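Local structure of cpftsy (Physcomitrella patens, 4AK9) at residues Asn237-Val242 / Gln260-Thr265. The protein is the chloroplast signal recognition particle receptor, a SIMIBI-class GTPase that probably binds and hydrolyses GTP while targeting proteins to the thylakoid membrane. Numbering follows the deposited sequence.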
loop_
_atom_site.group_PDB
_atom_site.type_symbol
_atom_site.label_atom_id
_atom_site.label_comp_id
_atom_site.label_asym_id
_atom_site.label_seq_id
_atom_site.Cartn_x
_atom_site.Cartn_y
_atom_site.Cartn_z
ATOM N N ASN A 237 11.887 28.936 -6.877
ATOM C CA ASN A 237 12.394 28.190 -8.025
ATOM C C ASN A 237 11.994 26.715 -7.960
ATOM O O ASN A 237 11.826 26.085 -8.994
ATOM C CB ASN A 237 13.904 28.301 -8.075
ATOM C CG ASN A 237 14.361 29.744 -8.179
ATOM O OD1 ASN A 237 14.366 30.475 -7.189
ATOM N ND2 ASN A 237 14.721 30.161 -9.386
ATOM N N GLU A 238 11.842 26.202 -6.738
ATOM C CA GLU A 238 11.397 24.823 -6.493
ATOM C C GLU A 238 10.404 24.801 -5.338
ATOM O O GLU A 238 10.524 25.572 -4.381
ATOM C CB GLU A 238 12.609 23.915 -6.174
ATOM C CG GLU A 238 13.614 23.718 -7.325
ATOM C CD GLU A 238 13.093 22.767 -8.407
ATOM O OE1 GLU A 238 12.167 21.948 -8.126
ATOM O OE2 GLU A 238 13.614 22.811 -9.547
ATOM N N VAL A 239 9.399 23.941 -5.437
ATOM C CA VAL A 239 8.522 23.618 -4.310
ATOM C C VAL A 239 8.644 22.082 -4.168
ATOM O O VAL A 239 8.202 21.297 -5.021
ATOM C CB VAL A 239 7.032 24.066 -4.505
ATOM C CG1 VAL A 239 6.150 23.638 -3.336
ATOM C CG2 VAL A 239 6.934 25.598 -4.716
ATOM N N LEU A 240 9.322 21.665 -3.114
ATOM C CA LEU A 240 9.672 20.259 -2.959
ATOM C C LEU A 240 8.789 19.660 -1.878
ATOM O O LEU A 240 8.799 20.091 -0.726
ATOM C CB LEU A 240 11.165 20.137 -2.599
ATOM C CG LEU A 240 12.099 20.729 -3.643
ATOM C CD1 LEU A 240 13.561 20.674 -3.165
ATOM C CD2 LEU A 240 11.927 19.987 -4.974
ATOM N N LEU A 241 7.989 18.658 -2.256
ATOM C CA LEU A 241 7.116 17.972 -1.309
ATOM C C LEU A 241 7.811 16.727 -0.688
ATOM O O LEU A 241 8.250 15.804 -1.404
ATOM C CB LEU A 241 5.802 17.577 -2.026
ATOM C CG LEU A 241 4.856 16.713 -1.201
ATOM C CD1 LEU A 241 4.337 17.458 0.029
ATOM C CD2 LEU A 241 3.671 16.230 -2.044
ATOM N N VAL A 242 7.907 16.716 0.633
ATOM C CA VAL A 242 8.619 15.649 1.326
ATOM C C VAL A 242 7.578 14.619 1.734
ATOM O O VAL A 242 6.587 14.953 2.380
ATOM C CB VAL A 242 9.344 16.166 2.595
ATOM C CG1 VAL A 242 10.066 14.976 3.288
ATOM C CG2 VAL A 242 10.330 17.253 2.250
ATOM N N GLN A 260 -2.715 20.411 -5.022
ATOM C CA GLN A 260 -3.860 21.291 -5.255
ATOM C C GLN A 260 -3.669 22.637 -4.553
ATOM O O GLN A 260 -4.177 23.652 -5.048
ATOM C CB GLN A 260 -5.149 20.652 -4.752
ATOM C CG GLN A 260 -5.814 19.741 -5.779
ATOM C CD GLN A 260 -7.065 19.107 -5.224
ATOM O OE1 GLN A 260 -7.005 18.361 -4.243
ATOM N NE2 GLN A 260 -8.222 19.422 -5.829
ATOM N N VAL A 261 -2.986 22.639 -3.408
ATOM C CA VAL A 261 -2.678 23.888 -2.684
ATOM C C VAL A 261 -1.589 24.742 -3.361
ATOM O O VAL A 261 -1.763 25.968 -3.533
ATOM C CB VAL A 261 -2.292 23.615 -1.215
ATOM C CG1 VAL A 261 -1.944 24.922 -0.490
ATOM C CG2 VAL A 261 -3.434 22.902 -0.480
ATOM N N ILE A 262 -0.485 24.105 -3.782
ATOM C CA ILE A 262 0.682 24.800 -4.299
ATOM C C ILE A 262 1.314 23.984 -5.422
ATOM O O ILE A 262 1.261 22.748 -5.409
ATOM C CB ILE A 262 1.711 25.087 -3.112
ATOM C CG1 ILE A 262 2.893 25.927 -3.593
ATOM C CG2 ILE A 262 2.193 23.775 -2.452
ATOM C CD1 ILE A 262 3.779 26.443 -2.402
ATOM N N GLY A 263 1.914 24.653 -6.388
ATOM C CA GLY A 263 2.514 23.972 -7.525
ATOM C C GLY A 263 3.798 23.225 -7.139
ATOM O O GLY A 263 4.886 23.822 -7.142
ATOM N N VAL A 264 3.686 21.921 -6.876
ATOM C CA VAL A 264 4.841 21.089 -6.479
ATOM C C VAL A 264 5.708 20.829 -7.702
ATOM O O VAL A 264 5.199 20.420 -8.754
ATOM C CB VAL A 264 4.345 19.748 -5.882
ATOM C CG1 VAL A 264 5.535 18.805 -5.567
ATOM C CG2 VAL A 264 3.521 19.993 -4.626
ATOM N N THR A 265 7.008 21.078 -7.584
ATOM C CA THR A 265 7.907 20.899 -8.718
ATOM C C THR A 265 8.710 19.603 -8.608
ATOM O O THR A 265 9.333 19.164 -9.589
ATOM C CB THR A 265 8.874 22.094 -8.843
ATOM O OG1 THR A 265 9.682 22.179 -7.660
ATOM C CG2 THR A 265 8.060 23.393 -8.970
#
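Thr-265 grips the edge of strand 238-244 with its backbone and its hydroxyl. Its N donates to Val-239 O (2.8 Å), while its OG1 accepts from Val-239 N (2.9 Å), standing in for a backbone carbonyl. The same hydroxyl donates to Glu-238 OE1, 2.5 Å away, meeting the carboxylate from above its plane, 43° out of it. Chi1 of 62° sets OG1 between the threonine's own N and carbonyl carbon, turned onto the strand. The Glu-238 chain, bent at chi2 (-75°), brings OE1 to this hydroxyl, and OE2 forms a salt bridge with Lys-293. A valine in place of Thr-265 would probably leave Val-239 N without its acceptor and deprive Glu-238 OE1 of a donor. Beside this polar grip, Val-239 and Ile-262 meet tip to tip, CG1 of the valine lying 3.8 Å from CD1 of the isoleucine, and Val-239 CB rests 3.4 Å from Gly-263 O. Further along, Val-264 CG1 packs on Leu-241 CB at 3.8 Å. The contact closes the return of a beta-alpha-beta crossover in the GTPase domain: the chain leaves helix 251-261 and enters strand 266-270, parallel to strand 238-244. Strand 117-123 pairs with the other edge of strand 238-244, Leu-241 reaches Ala-255 and Phe-258 of helix 251-261, and Ile-262 lies against Leu-221 and Lys-225 of helix 215-231.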